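Local coordinates for foldase protein PrsA (Bacillus subtilis, PDB 4WO7) that assists the folding of secreted proteins outside the cell membrane and catalyses the cis-trans isomerisation of peptidyl-proline bonds, at residues 39-44 with 240-245; 111-116 with 213-218; 137-142 with 147-152; 154-159 with 163-168; 245-250 with 256-261. All coordinates share one frame; numbering follows the deposited sequence.

Contact 1: 39-44 with 240-245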
# COMPACT_ATOMS: atom_id res chain seq x y z
N GLN A 39 1.97 -19.74 2.02
CA GLN A 39 0.96 -19.84 3.07
C GLN A 39 0.54 -21.30 3.25
O GLN A 39 0.45 -21.79 4.38
CB GLN A 39 -0.26 -18.99 2.72
CG GLN A 39 -1.44 -19.15 3.68
CD GLN A 39 -2.55 -18.17 3.39
OE1 GLN A 39 -2.44 -17.32 2.51
NE2 GLN A 39 -3.64 -18.28 4.14
N LEU A 40 0.31 -21.98 2.14
CA LEU A 40 -0.12 -23.38 2.17
C LEU A 40 0.86 -24.28 2.90
O LEU A 40 0.49 -25.11 3.73
CB LEU A 40 -0.30 -23.90 0.74
CG LEU A 40 -1.50 -23.37 -0.05
CD1 LEU A 40 -1.41 -23.83 -1.50
CD2 LEU A 40 -2.81 -23.84 0.59
N VAL A 41 2.13 -24.10 2.58
CA VAL A 41 3.19 -24.90 3.16
C VAL A 41 3.38 -24.56 4.64
O VAL A 41 3.51 -25.45 5.48
CB VAL A 41 4.49 -24.69 2.36
CG1 VAL A 41 5.70 -25.20 3.10
CG2 VAL A 41 4.37 -25.35 0.99
N GLN A 42 3.38 -23.27 4.96
CA GLN A 42 3.53 -22.85 6.36
C GLN A 42 2.37 -23.31 7.26
O GLN A 42 2.59 -23.73 8.39
CB GLN A 42 3.66 -21.33 6.45
CG GLN A 42 5.01 -20.81 5.99
CD GLN A 42 5.12 -19.30 6.09
OE1 GLN A 42 4.21 -18.63 6.58
NE2 GLN A 42 6.25 -18.76 5.63
N GLU A 43 1.15 -23.23 6.76
CA GLU A 43 0.01 -23.65 7.58
C GLU A 43 -0.02 -25.17 7.75
O GLU A 43 -0.57 -25.66 8.73
CB GLU A 43 -1.31 -23.14 7.00
CG GLU A 43 -1.83 -23.85 5.77
CD GLU A 43 -3.02 -23.13 5.15
OE1 GLU A 43 -3.32 -22.00 5.59
OE2 GLU A 43 -3.65 -23.68 4.22
N LYS A 44 0.57 -25.90 6.81
CA LYS A 44 0.69 -27.35 6.96
C LYS A 44 1.74 -27.71 7.99
O LYS A 44 1.50 -28.51 8.90
CB LYS A 44 1.06 -28.03 5.65
CG LYS A 44 -0.10 -28.37 4.76
CD LYS A 44 0.38 -29.30 3.66
CE LYS A 44 -0.78 -29.82 2.86
NZ LYS A 44 -1.43 -28.73 2.09
N LYS A 240 12.51 -19.87 10.12
CA LYS A 240 13.41 -20.77 10.84
C LYS A 240 12.80 -22.16 10.97
O LYS A 240 13.50 -23.17 10.90
CB LYS A 240 13.72 -20.24 12.23
CG LYS A 240 14.64 -19.06 12.26
CD LYS A 240 14.97 -18.76 13.69
CE LYS A 240 15.92 -17.61 13.84
NZ LYS A 240 16.18 -17.42 15.29
N VAL A 241 11.49 -22.19 11.18
CA VAL A 241 10.79 -23.45 11.34
C VAL A 241 10.76 -24.15 9.99
O VAL A 241 10.91 -25.37 9.92
CB VAL A 241 9.35 -23.25 11.85
CG1 VAL A 241 8.67 -24.59 12.05
CG2 VAL A 241 9.34 -22.47 13.15
N MSE A 242 10.60 -23.37 8.93
CA MSE A 242 10.46 -23.92 7.59
C MSE A 242 11.76 -24.55 7.08
O MSE A 242 11.72 -25.54 6.36
CB MSE A 242 9.99 -22.83 6.62
CG MSE A 242 8.58 -22.30 6.89
SE MSE A 242 7.22 -23.71 7.01
CE MSE A 242 7.79 -24.75 5.48
N LYS A 243 12.90 -23.98 7.45
CA LYS A 243 14.18 -24.59 7.07
C LYS A 243 14.39 -25.94 7.76
O LYS A 243 14.89 -26.88 7.15
CB LYS A 243 15.37 -23.68 7.38
CG LYS A 243 15.61 -22.58 6.37
CD LYS A 243 16.86 -21.80 6.72
CE LYS A 243 17.23 -20.81 5.64
NZ LYS A 243 18.48 -20.08 5.99
N LYS A 244 14.00 -26.02 9.03
CA LYS A 244 14.19 -27.25 9.80
C LYS A 244 13.29 -28.36 9.27
O LYS A 244 13.45 -29.53 9.63
CB LYS A 244 13.90 -27.03 11.28
CG LYS A 244 14.94 -26.21 12.02
CD LYS A 244 14.76 -26.33 13.54
CE LYS A 244 14.30 -25.03 14.21
NZ LYS A 244 12.84 -24.94 14.45
N ALA A 245 12.34 -27.99 8.41
CA ALA A 245 11.45 -28.95 7.76
C ALA A 245 12.03 -29.22 6.39
O ALA A 245 12.74 -28.37 5.84
CB ALA A 245 10.04 -28.39 7.65

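Contact 2: 111-116 with 213-218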
# COMPACT_ATOMS: atom_id res chain seq x y z
N GLU A 111 16.78 -1.16 26.25
CA GLU A 111 16.59 -0.29 25.10
C GLU A 111 15.17 0.24 25.02
O GLU A 111 14.94 1.33 24.51
CB GLU A 111 16.88 -1.05 23.81
CG GLU A 111 16.60 -0.26 22.55
CD GLU A 111 16.95 -1.03 21.30
OE1 GLU A 111 16.76 -0.49 20.19
OE2 GLU A 111 17.42 -2.19 21.42
N TYR A 112 14.21 -0.57 25.45
CA TYR A 112 12.82 -0.14 25.49
C TYR A 112 12.58 0.78 26.68
O TYR A 112 11.84 1.76 26.59
CB TYR A 112 11.87 -1.34 25.54
CG TYR A 112 10.41 -0.95 25.43
CD1 TYR A 112 9.82 -0.71 24.20
CD2 TYR A 112 9.62 -0.81 26.56
CE1 TYR A 112 8.49 -0.35 24.09
CE2 TYR A 112 8.29 -0.45 26.47
CZ TYR A 112 7.73 -0.22 25.23
OH TYR A 112 6.40 0.14 25.14
N TRP A 113 13.21 0.45 27.81
CA TRP A 113 13.10 1.26 29.02
C TRP A 113 13.58 2.68 28.73
O TRP A 113 12.86 3.64 28.98
CB TRP A 113 13.94 0.61 30.13
CG TRP A 113 13.88 1.27 31.47
CD1 TRP A 113 12.93 1.09 32.43
CD2 TRP A 113 14.82 2.21 32.01
NE1 TRP A 113 13.22 1.86 33.54
CE2 TRP A 113 14.37 2.56 33.30
CE3 TRP A 113 15.99 2.80 31.52
CZ2 TRP A 113 15.05 3.47 34.10
CZ3 TRP A 113 16.66 3.71 32.32
CH2 TRP A 113 16.19 4.03 33.60
N GLU A 114 14.79 2.80 28.20
CA GLU A 114 15.29 4.09 27.72
C GLU A 114 14.61 4.39 26.39
O GLU A 114 14.89 3.76 25.38
CB GLU A 114 16.82 4.07 27.61
CG GLU A 114 17.36 3.15 26.53
CD GLU A 114 18.76 2.65 26.82
OE1 GLU A 114 19.36 3.08 27.83
OE2 GLU A 114 19.28 1.84 26.03
N GLY A 115 13.72 5.37 26.39
CA GLY A 115 12.87 5.63 25.25
C GLY A 115 11.47 5.75 25.81
O GLY A 115 10.56 6.29 25.19
N LEU A 116 11.31 5.20 27.01
CA LEU A 116 10.14 5.41 27.85
C LEU A 116 10.36 6.63 28.77
O LEU A 116 9.51 6.97 29.60
CB LEU A 116 9.85 4.13 28.66
CG LEU A 116 8.52 3.38 28.47
CD1 LEU A 116 8.10 3.24 27.00
CD2 LEU A 116 8.60 2.00 29.12
N ASP A 213 14.56 -2.95 36.34
CA ASP A 213 14.74 -4.02 37.32
C ASP A 213 13.42 -4.25 38.08
O ASP A 213 13.01 -5.39 38.29
CB ASP A 213 15.88 -3.70 38.30
CG ASP A 213 16.65 -4.94 38.73
OD1 ASP A 213 16.08 -6.05 38.70
OD2 ASP A 213 17.83 -4.79 39.12
N ASP A 214 12.78 -3.16 38.50
CA ASP A 214 11.45 -3.22 39.08
C ASP A 214 10.46 -3.51 37.96
O ASP A 214 9.53 -4.30 38.09
CB ASP A 214 11.08 -1.91 39.77
CG ASP A 214 11.20 -1.98 41.28
OD1 ASP A 214 12.13 -2.65 41.78
OD2 ASP A 214 10.36 -1.37 41.96
N MSE A 215 10.71 -2.83 36.84
CA MSE A 215 9.80 -2.76 35.71
C MSE A 215 10.17 -3.75 34.61
O MSE A 215 9.46 -3.87 33.61
CB MSE A 215 9.84 -1.35 35.15
CG MSE A 215 8.75 -0.99 34.21
SE MSE A 215 8.92 0.91 34.09
CE MSE A 215 7.52 1.31 32.81
N LYS A 216 11.28 -4.43 34.81
CA LYS A 216 11.89 -5.28 33.79
C LYS A 216 10.92 -6.27 33.14
O LYS A 216 10.80 -6.30 31.92
CB LYS A 216 13.04 -6.05 34.42
CG LYS A 216 13.92 -6.80 33.44
CD LYS A 216 14.97 -7.59 34.20
CE LYS A 216 15.78 -8.47 33.28
NZ LYS A 216 16.72 -7.67 32.45
N LYS A 217 10.24 -7.07 33.96
CA LYS A 217 9.43 -8.16 33.42
C LYS A 217 8.23 -7.69 32.61
O LYS A 217 7.88 -8.33 31.61
CB LYS A 217 8.95 -9.07 34.55
CG LYS A 217 10.06 -9.66 35.40
CD LYS A 217 9.60 -10.89 36.17
CE LYS A 217 10.77 -11.57 36.86
NZ LYS A 217 10.38 -12.82 37.57
N GLU A 218 7.59 -6.59 33.01
CA GLU A 218 6.46 -6.07 32.24
C GLU A 218 6.93 -5.51 30.90
O GLU A 218 6.22 -5.63 29.90
CB GLU A 218 5.68 -5.00 33.01
CG GLU A 218 4.79 -5.53 34.13
CD GLU A 218 3.76 -6.50 33.59
OE1 GLU A 218 3.21 -6.25 32.50
OE2 GLU A 218 3.50 -7.53 34.25

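Contact 3: 137-142 with 147-152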
# COMPACT_ATOMS: atom_id res chain seq x y z
N GLU A 137 -19.04 10.50 33.46
CA GLU A 137 -18.35 10.88 34.69
C GLU A 137 -19.15 10.37 35.89
O GLU A 137 -18.58 9.91 36.88
CB GLU A 137 -18.15 12.39 34.77
CG GLU A 137 -17.14 12.82 35.82
CD GLU A 137 -15.73 12.41 35.46
OE1 GLU A 137 -15.31 12.65 34.31
OE2 GLU A 137 -15.03 11.84 36.33
N LYS A 138 -20.48 10.45 35.79
CA LYS A 138 -21.35 9.98 36.87
C LYS A 138 -21.42 8.46 36.95
O LYS A 138 -21.52 7.90 38.04
CB LYS A 138 -22.77 10.54 36.73
CG LYS A 138 -22.91 12.00 37.12
CD LYS A 138 -24.32 12.50 36.89
CE LYS A 138 -24.44 13.97 37.23
NZ LYS A 138 -24.14 14.23 38.68
N LYS A 139 -21.33 7.79 35.81
CA LYS A 139 -21.35 6.34 35.79
C LYS A 139 -20.07 5.80 36.42
O LYS A 139 -20.07 4.76 37.08
CB LYS A 139 -21.55 5.83 34.36
CG LYS A 139 -23.01 5.86 33.94
CD LYS A 139 -23.24 5.32 32.53
CE LYS A 139 -24.71 5.00 32.28
NZ LYS A 139 -25.14 3.82 33.07
N LEU A 140 -18.97 6.53 36.24
CA LEU A 140 -17.72 6.18 36.89
C LEU A 140 -17.83 6.28 38.41
O LEU A 140 -17.47 5.34 39.12
CB LEU A 140 -16.58 7.08 36.41
CG LEU A 140 -15.96 6.72 35.06
CD1 LEU A 140 -15.05 7.83 34.58
CD2 LEU A 140 -15.18 5.41 35.17
N LYS A 141 -18.31 7.42 38.89
CA LYS A 141 -18.41 7.66 40.32
C LYS A 141 -19.37 6.68 41.00
O LYS A 141 -19.20 6.37 42.18
CB LYS A 141 -18.89 9.08 40.59
CG LYS A 141 -18.94 9.45 42.07
CD LYS A 141 -19.43 10.88 42.25
CE LYS A 141 -19.66 11.23 43.71
NZ LYS A 141 -18.41 11.06 44.50
N LYS A 142 -20.38 6.22 40.26
CA LYS A 142 -21.31 5.22 40.78
C LYS A 142 -20.62 3.87 40.96
O LYS A 142 -21.07 3.03 41.73
CB LYS A 142 -22.54 5.08 39.86
CG LYS A 142 -23.54 6.23 39.93
CD LYS A 142 -24.80 5.96 39.10
CE LYS A 142 -25.74 4.98 39.80
NZ LYS A 142 -27.08 4.89 39.16
N GLU A 147 -12.87 0.73 31.66
CA GLU A 147 -12.71 -0.07 30.44
C GLU A 147 -14.07 -0.40 29.84
O GLU A 147 -14.26 -0.35 28.63
CB GLU A 147 -11.94 -1.37 30.71
CG GLU A 147 -10.69 -1.24 31.58
CD GLU A 147 -11.02 -1.14 33.06
OE1 GLU A 147 -10.96 -0.01 33.60
OE2 GLU A 147 -11.34 -2.18 33.68
N ASP A 148 -15.02 -0.74 30.71
CA ASP A 148 -16.36 -1.09 30.29
C ASP A 148 -17.05 0.11 29.64
O ASP A 148 -17.70 -0.02 28.60
CB ASP A 148 -17.18 -1.58 31.49
CG ASP A 148 -16.59 -2.81 32.14
OD1 ASP A 148 -15.58 -3.33 31.61
OD2 ASP A 148 -17.12 -3.26 33.18
N LEU A 149 -16.90 1.27 30.26
CA LEU A 149 -17.53 2.49 29.77
C LEU A 149 -16.93 2.98 28.46
O LEU A 149 -17.64 3.53 27.62
CB LEU A 149 -17.41 3.60 30.81
CG LEU A 149 -18.29 3.43 32.04
CD1 LEU A 149 -17.82 4.33 33.17
CD2 LEU A 149 -19.72 3.75 31.66
N ALA A 150 -15.63 2.77 28.30
CA ALA A 150 -14.97 3.13 27.06
C ALA A 150 -15.53 2.29 25.92
O ALA A 150 -15.73 2.80 24.82
CB ALA A 150 -13.47 2.94 27.19
N LYS A 151 -15.76 1.00 26.17
CA LYS A 151 -16.34 0.14 25.15
C LYS A 151 -17.74 0.61 24.80
O LYS A 151 -18.16 0.49 23.65
CB LYS A 151 -16.38 -1.33 25.58
CG LYS A 151 -15.03 -2.02 25.63
CD LYS A 151 -15.14 -3.40 26.27
CE LYS A 151 -13.80 -4.10 26.32
NZ LYS A 151 -12.86 -3.50 27.30
N GLU A 152 -18.46 1.14 25.78
CA GLU A 152 -19.84 1.54 25.56
C GLU A 152 -19.96 2.91 24.90
O GLU A 152 -20.83 3.11 24.04
CB GLU A 152 -20.63 1.54 26.88
CG GLU A 152 -22.11 1.81 26.70
CD GLU A 152 -22.87 1.81 28.01
OE1 GLU A 152 -22.25 1.46 29.04
OE2 GLU A 152 -24.07 2.15 28.02

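Contact 4: 154-159 with 163-168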
# COMPACT_ATOMS: atom_id res chain seq x y z
N SER A 154 -16.95 5.35 24.07
CA SER A 154 -15.85 6.02 23.38
C SER A 154 -15.98 5.88 21.86
O SER A 154 -16.35 4.83 21.34
CB SER A 154 -14.49 5.50 23.84
OG SER A 154 -13.47 6.40 23.43
N THR A 155 -15.66 6.97 21.17
CA THR A 155 -15.73 7.04 19.71
C THR A 155 -14.43 6.57 19.08
O THR A 155 -14.41 6.14 17.93
CB THR A 155 -16.00 8.51 19.26
OG1 THR A 155 -17.15 9.03 19.94
CG2 THR A 155 -16.21 8.62 17.75
N ASP A 156 -13.35 6.62 19.86
CA ASP A 156 -12.02 6.29 19.37
C ASP A 156 -11.79 4.79 19.13
O ASP A 156 -12.55 3.95 19.60
CB ASP A 156 -10.98 6.83 20.36
CG ASP A 156 -9.57 6.80 19.80
OD1 ASP A 156 -9.30 7.53 18.82
OD2 ASP A 156 -8.73 6.05 20.33
N SER A 157 -10.73 4.49 18.39
CA SER A 157 -10.34 3.12 18.06
C SER A 157 -9.93 2.32 19.29
O SER A 157 -9.97 1.09 19.28
CB SER A 157 -9.19 3.14 17.05
OG SER A 157 -9.49 3.94 15.93
N SER A 158 -9.53 3.03 20.34
CA SER A 158 -9.07 2.40 21.58
C SER A 158 -10.24 1.89 22.41
O SER A 158 -10.05 1.27 23.46
CB SER A 158 -8.23 3.38 22.40
OG SER A 158 -8.92 4.61 22.58
N ALA A 159 -11.45 2.16 21.94
CA ALA A 159 -12.68 1.81 22.65
C ALA A 159 -12.78 0.32 22.96
O ALA A 159 -13.24 -0.06 24.04
CB ALA A 159 -13.88 2.26 21.85
N GLY A 163 -10.03 1.66 26.12
CA GLY A 163 -9.63 3.06 26.07
C GLY A 163 -8.12 3.30 26.10
O GLY A 163 -7.68 4.45 25.99
N ASP A 164 -7.33 2.24 26.25
CA ASP A 164 -5.88 2.35 26.37
C ASP A 164 -5.19 3.00 25.18
O ASP A 164 -5.46 2.65 24.03
CB ASP A 164 -5.27 0.97 26.61
CG ASP A 164 -3.76 1.01 26.78
OD1 ASP A 164 -3.25 1.97 27.38
OD2 ASP A 164 -3.09 0.08 26.30
N LEU A 165 -4.30 3.96 25.47
CA LEU A 165 -3.55 4.68 24.44
C LEU A 165 -2.08 4.26 24.38
O LEU A 165 -1.33 4.72 23.52
CB LEU A 165 -3.64 6.18 24.69
CG LEU A 165 -5.02 6.78 24.44
CD1 LEU A 165 -5.11 8.16 25.07
CD2 LEU A 165 -5.29 6.85 22.95
N GLY A 166 -1.67 3.38 25.29
CA GLY A 166 -0.27 3.00 25.37
C GLY A 166 0.57 4.17 25.87
O GLY A 166 0.03 5.13 26.44
N TRP A 167 1.88 4.10 25.66
CA TRP A 167 2.80 5.15 26.13
C TRP A 167 2.87 6.32 25.17
O TRP A 167 2.69 6.16 23.96
CB TRP A 167 4.20 4.58 26.33
CG TRP A 167 4.30 3.55 27.41
CD1 TRP A 167 4.12 2.20 27.29
CD2 TRP A 167 4.62 3.79 28.79
NE1 TRP A 167 4.30 1.59 28.51
CE2 TRP A 167 4.61 2.54 29.45
CE3 TRP A 167 4.91 4.94 29.54
CZ2 TRP A 167 4.88 2.41 30.81
CZ3 TRP A 167 5.18 4.80 30.89
CH2 TRP A 167 5.16 3.55 31.51
N PHE A 168 3.14 7.50 25.71
CA PHE A 168 3.32 8.70 24.90
C PHE A 168 3.97 9.80 25.73
O PHE A 168 3.76 9.86 26.94
CB PHE A 168 1.97 9.18 24.38
CG PHE A 168 1.02 9.58 25.47
CD1 PHE A 168 0.32 8.62 26.19
CD2 PHE A 168 0.84 10.91 25.78
CE1 PHE A 168 -0.54 9.00 27.21
CE2 PHE A 168 -0.02 11.29 26.79
CZ PHE A 168 -0.71 10.34 27.50

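Contact 5: 245-250 with 256-261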
# COMPACT_ATOMS: atom_id res chain seq x y z
N ALA A 245 12.34 -27.99 8.41
CA ALA A 245 11.45 -28.95 7.76
C ALA A 245 12.03 -29.22 6.39
O ALA A 245 12.74 -28.37 5.84
CB ALA A 245 10.04 -28.39 7.65
N ASP A 246 11.74 -30.38 5.81
CA ASP A 246 12.27 -30.69 4.49
C ASP A 246 11.21 -30.37 3.45
O ASP A 246 10.36 -31.20 3.11
CB ASP A 246 12.73 -32.16 4.37
CG ASP A 246 11.75 -33.14 4.98
OD1 ASP A 246 10.92 -32.71 5.81
OD2 ASP A 246 11.81 -34.34 4.62
N ILE A 247 11.30 -29.14 2.94
CA ILE A 247 10.43 -28.67 1.87
C ILE A 247 11.13 -28.86 0.55
O ILE A 247 12.27 -28.43 0.37
CB ILE A 247 10.06 -27.19 1.99
CG1 ILE A 247 9.75 -26.80 3.44
CG2 ILE A 247 8.88 -26.88 1.08
CD1 ILE A 247 8.65 -27.62 4.08
N GLU A 248 10.44 -29.51 -0.37
CA GLU A 248 10.95 -29.75 -1.71
C GLU A 248 9.92 -29.32 -2.75
O GLU A 248 8.88 -29.97 -2.91
CB GLU A 248 11.30 -31.22 -1.88
CG GLU A 248 11.95 -31.55 -3.21
CD GLU A 248 12.36 -33.00 -3.31
OE1 GLU A 248 12.14 -33.75 -2.34
OE2 GLU A 248 12.91 -33.39 -4.37
N VAL A 249 10.19 -28.21 -3.43
CA VAL A 249 9.29 -27.71 -4.45
C VAL A 249 9.55 -28.45 -5.76
O VAL A 249 10.67 -28.40 -6.28
CB VAL A 249 9.44 -26.20 -4.67
CG1 VAL A 249 8.51 -25.74 -5.80
CG2 VAL A 249 9.12 -25.45 -3.40
N LYS A 250 8.54 -29.13 -6.28
CA LYS A 250 8.74 -29.94 -7.48
C LYS A 250 8.46 -29.14 -8.74
O LYS A 250 8.87 -29.53 -9.84
CB LYS A 250 7.83 -31.16 -7.46
CG LYS A 250 8.12 -32.14 -6.36
CD LYS A 250 9.33 -33.00 -6.65
CE LYS A 250 9.56 -34.00 -5.53
NZ LYS A 250 10.72 -34.88 -5.79
N ASP A 256 12.81 -22.27 -5.39
CA ASP A 256 13.47 -21.18 -4.69
C ASP A 256 12.47 -20.29 -3.94
O ASP A 256 12.81 -19.20 -3.49
CB ASP A 256 14.26 -20.32 -5.69
CG ASP A 256 15.14 -21.15 -6.60
OD1 ASP A 256 16.10 -21.77 -6.10
OD2 ASP A 256 14.85 -21.21 -7.81
N THR A 257 11.23 -20.76 -3.82
CA THR A 257 10.21 -20.02 -3.10
C THR A 257 10.60 -20.03 -1.62
O THR A 257 10.49 -19.01 -0.94
CB THR A 257 8.80 -20.62 -3.31
OG1 THR A 257 8.42 -20.42 -4.68
CG2 THR A 257 7.77 -19.94 -2.41
N PHE A 258 11.06 -21.19 -1.16
CA PHE A 258 11.53 -21.39 0.22
C PHE A 258 13.03 -21.56 0.35
O PHE A 258 13.53 -21.68 1.46
CB PHE A 258 10.92 -22.65 0.82
CG PHE A 258 9.45 -22.63 0.91
CD1 PHE A 258 8.83 -22.00 1.98
CD2 PHE A 258 8.68 -23.24 -0.06
CE1 PHE A 258 7.46 -21.99 2.07
CE2 PHE A 258 7.31 -23.23 0.03
CZ PHE A 258 6.70 -22.60 1.10
N ASN A 259 13.74 -21.54 -0.77
CA ASN A 259 15.13 -21.99 -0.74
C ASN A 259 15.98 -21.04 0.07
O ASN A 259 16.78 -21.45 0.90
CB ASN A 259 15.66 -22.11 -2.16
CG ASN A 259 17.11 -22.57 -2.22
OD1 ASN A 259 17.96 -22.12 -1.46
ND2 ASN A 259 17.38 -23.47 -3.14
N THR A 260 15.76 -19.75 -0.17
CA THR A 260 16.52 -18.72 0.50
C THR A 260 15.57 -17.71 1.13
O THR A 260 14.51 -17.42 0.57
CB THR A 260 17.44 -17.99 -0.47
OG1 THR A 260 16.66 -17.44 -1.55
CG2 THR A 260 18.46 -18.95 -1.03
N SER A 261 15.93 -17.20 2.31
CA SER A 261 15.13 -16.17 2.96
C SER A 261 15.84 -15.53 4.15
O SER A 261 16.91 -14.93 3.97
CB SER A 261 13.78 -16.74 3.40
OG SER A 261 13.02 -17.11 2.26

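Contact 1: 39-44 with 240-245
The side-chain amide of Gln42 is gripped at both ends, its OE1 hydrogen-bonded to the hydroxyl of Tyr90 and its NE2 to OE1 of Gln235, while the aliphatic stem below the amide lies against Met242, modelled as selenomethionine. The CG atom of Gln42 sits 3.8 Å from SE of Met242 and 4.0 Å from its CG, and SE is also 3.8 Å from the Gln42 CA, so the selenium rests on the root of the glutamine and not on its polar tip. The two side chains pass at about a right angle. Met242 is folded back on itself, with chi2 at -52° and chi3 at -44°, and this double bend turns its terminal CE toward Val41; the modelled closeness of that methyl to Val41 CG1 is doubtful. Gln42, by contrast, runs extended beyond CG, which carries its amide away from the selenium to its two partners.

The contact joins helix 21-49 to the last turn of helix 231-244, two helices far apart in sequence. All three touching residues are buried. Ile247 backs both Val41 and Met242, Phe258 leans on Val41, and Val19 of the second subunit also packs against Val41, so this apolar patch adjoins the dimer interface. With no polar bond between the two segments, their cohesion is probably mainly dispersive and little directional, provided by a bent, polarisable side chain; the direction comes from the flanking amide, whose two hydrogen bonds satisfy its buried polar atoms and should fix its rotation.

Contact 2: 111-116 with 213-218
With all three torsions near 180° (chi1 -166°), the side chain of Met215, modelled as selenomethionine, stretches straight out from its backbone and brings its selenium to Trp113 and its terminal methyl to Leu116. That methyl, CE, reaches CD2 of Leu116 at 3.9 Å, a methyl meeting a methyl. One bond earlier along the same chain, SE lies 4.3 Å from CD1 of Trp113. The selenium approaches the indole from its rim: it is 5.2 Å from the centroid of the five-membered ring and 75° off the ring normal, close to the ring plane. This is a Met-aromatic contact of the edge type, made on the pyrrole side, and one residue thus joins an aromatic and a branched aliphatic partner.

Trp113 closes helix 106-113, and the chain turns directly after it. The indole has further company in Arg209, through a cation-pi interaction, and in Tyr212, edge to face. Met215 stands just ahead of helix 216-228, whose Leu219 touches both Trp113 and Leu116, while Trp167 of strand 164-169 packs on Leu116 and Met215, so that the end of one helix, the start of another and a strand of the isomerase sheet converge here.

Contact 3: 137-142 with 147-152
Leu149 leaves its helix with CB directed at the neighbouring helix, and CG, anti to the carbonyl carbon (chi1 -72°), continues that course before the chain forks over two residues. On one branch, CD1 lies 3.5 Å from CD2 of Leu140 and 3.6 Å from CG of Leu140, so it nestles against the fork of the other leucine. On the second branch, CD2 meets the stem of Lys139, 3.9 Å from CB of Lys139 and 4.0 Å from its CD. The leucine tip therefore straddles two successive residues of helix 130-142, one branched and apolar, the other contributing only its methylenes.

The ammonium end of Lys139 has a separate role: its NZ forms a salt bridge with Glu144 in the short connection between the helices. Glu152 OE2 stands 5.4 Å from NZ of Lys139, not in contact but near enough that the opposite charges may attract weakly.

Behind this pair lies the sheet, with Ile202 under Leu140 and Ile125 under Leu149. Two successive helices that follow strand 119-127, joined by a short turn and laid against an antiparallel four-stranded sheet, are characteristic of the parvulin (PpiC-type) isomerase fold.

Contact 4: 154-159 with 163-168
Gly163 N donates to Ser158 O at 2.7 Å, closing the tight connection by which this parvulin-type domain passes from its helical layer, after helix 146-153, into strand 164-169. The backbone bond is bent (143° at the hydrogen), with the donor lying above the carbonyl plane. Gly163 takes a positive phi, and its backbone also pairs with His124 of strand 119-127.

Van der Waals contacts are few. CB of Ser158 points to the other segment and rests 3.3 Å from the Asp164 O, and Leu165 CD2 comes to 4.3 Å from Ser158 OG and 4.4 Å from Asp156 OD2, an apolar methyl beside the polar pair.

Side-chain hydrogen bonds make two Asx turns, one in each segment. In the first, Asp156 OD2 receives two donors: Ser158 OG at 2.7 Å on its anti lone pair, and Ser158 N at 3.1 Å from above the carboxylate plane. The former bond probably helps hold the hydroxyl between its own backbone N and carbonyl carbon (chi1 51°). In the second turn Asp164 divides its carboxylate: OD2 forms a salt bridge with Arg121, while OD1 accepts Gly166 N at 3.0 Å, along a nearly straight N-H direction (166°) from well above the carboxylate plane.

Contact 5: 245-250 with 256-261
Ile247 and Phe258 lie with their CA atoms 7.5 Å apart, and Val249 CA is 7.8 Å from Asp256 CA, so the returning chain runs back past residues 245-250 at a spacing too wide for backbone pairing, and side chains fill the gap. Phe258 provides the filling. Its CD2 is the meeting point: CG2 of Ile247 lies 3.8 Å from CD2 of Phe258, with CE2 of the same ring at 4.1 Å, and CG2 of Val249 lies 4.0 Å from CD2. The valine methyl comes at the ring edge, near its plane, whereas the isoleucine methyl approaches at a slant. Ile247 CG2, placed anti to the backbone N, is the branch that meets the ring, and the CG1 branch carries CD1 to Val41 and Met242. One face of the ring carries CG2 of the preceding Thr257, set toward the rim.

Residues 248-249 form a short strand: Glu248 and Val249 pair in an antiparallel beta ladder with a strand of the second subunit, so the sheet runs on across the interface. There Thr14 of the second subunit packs on Ile247. Within the chain, Val45 of helix 21-49 touches Ile247 and Thr38 touches Thr257.

Val249 CB points to residues 256-261 and Glu248 CB away from them. Glu248 joins Lys250, two residues on, in a salt bridge, NZ of Lys250 to OE2 of Glu248 at 3.0 Å, whose hydrogen bond is weak.

Contacts 1 and 5 form one apolar cluster at the dimer interface: they share Ala245, their centres are 9 Å apart, and both touch the second subunit. Contact 1 is its buried part, helix on helix, and contact 5 its surface part of strand and tail. Contacts 3 and 4, both partly buried, lie in the isomerase domain and touch each other; the first is leucine packing between helices, the second is held chiefly by polar bonds as helix gives way to strand. Contact 2, also partly buried, meets contact 4 at Trp167. Its second helix, 216-228, immediately precedes helix 231-244 of contact 1, although the two contact centres are 34 Å apart.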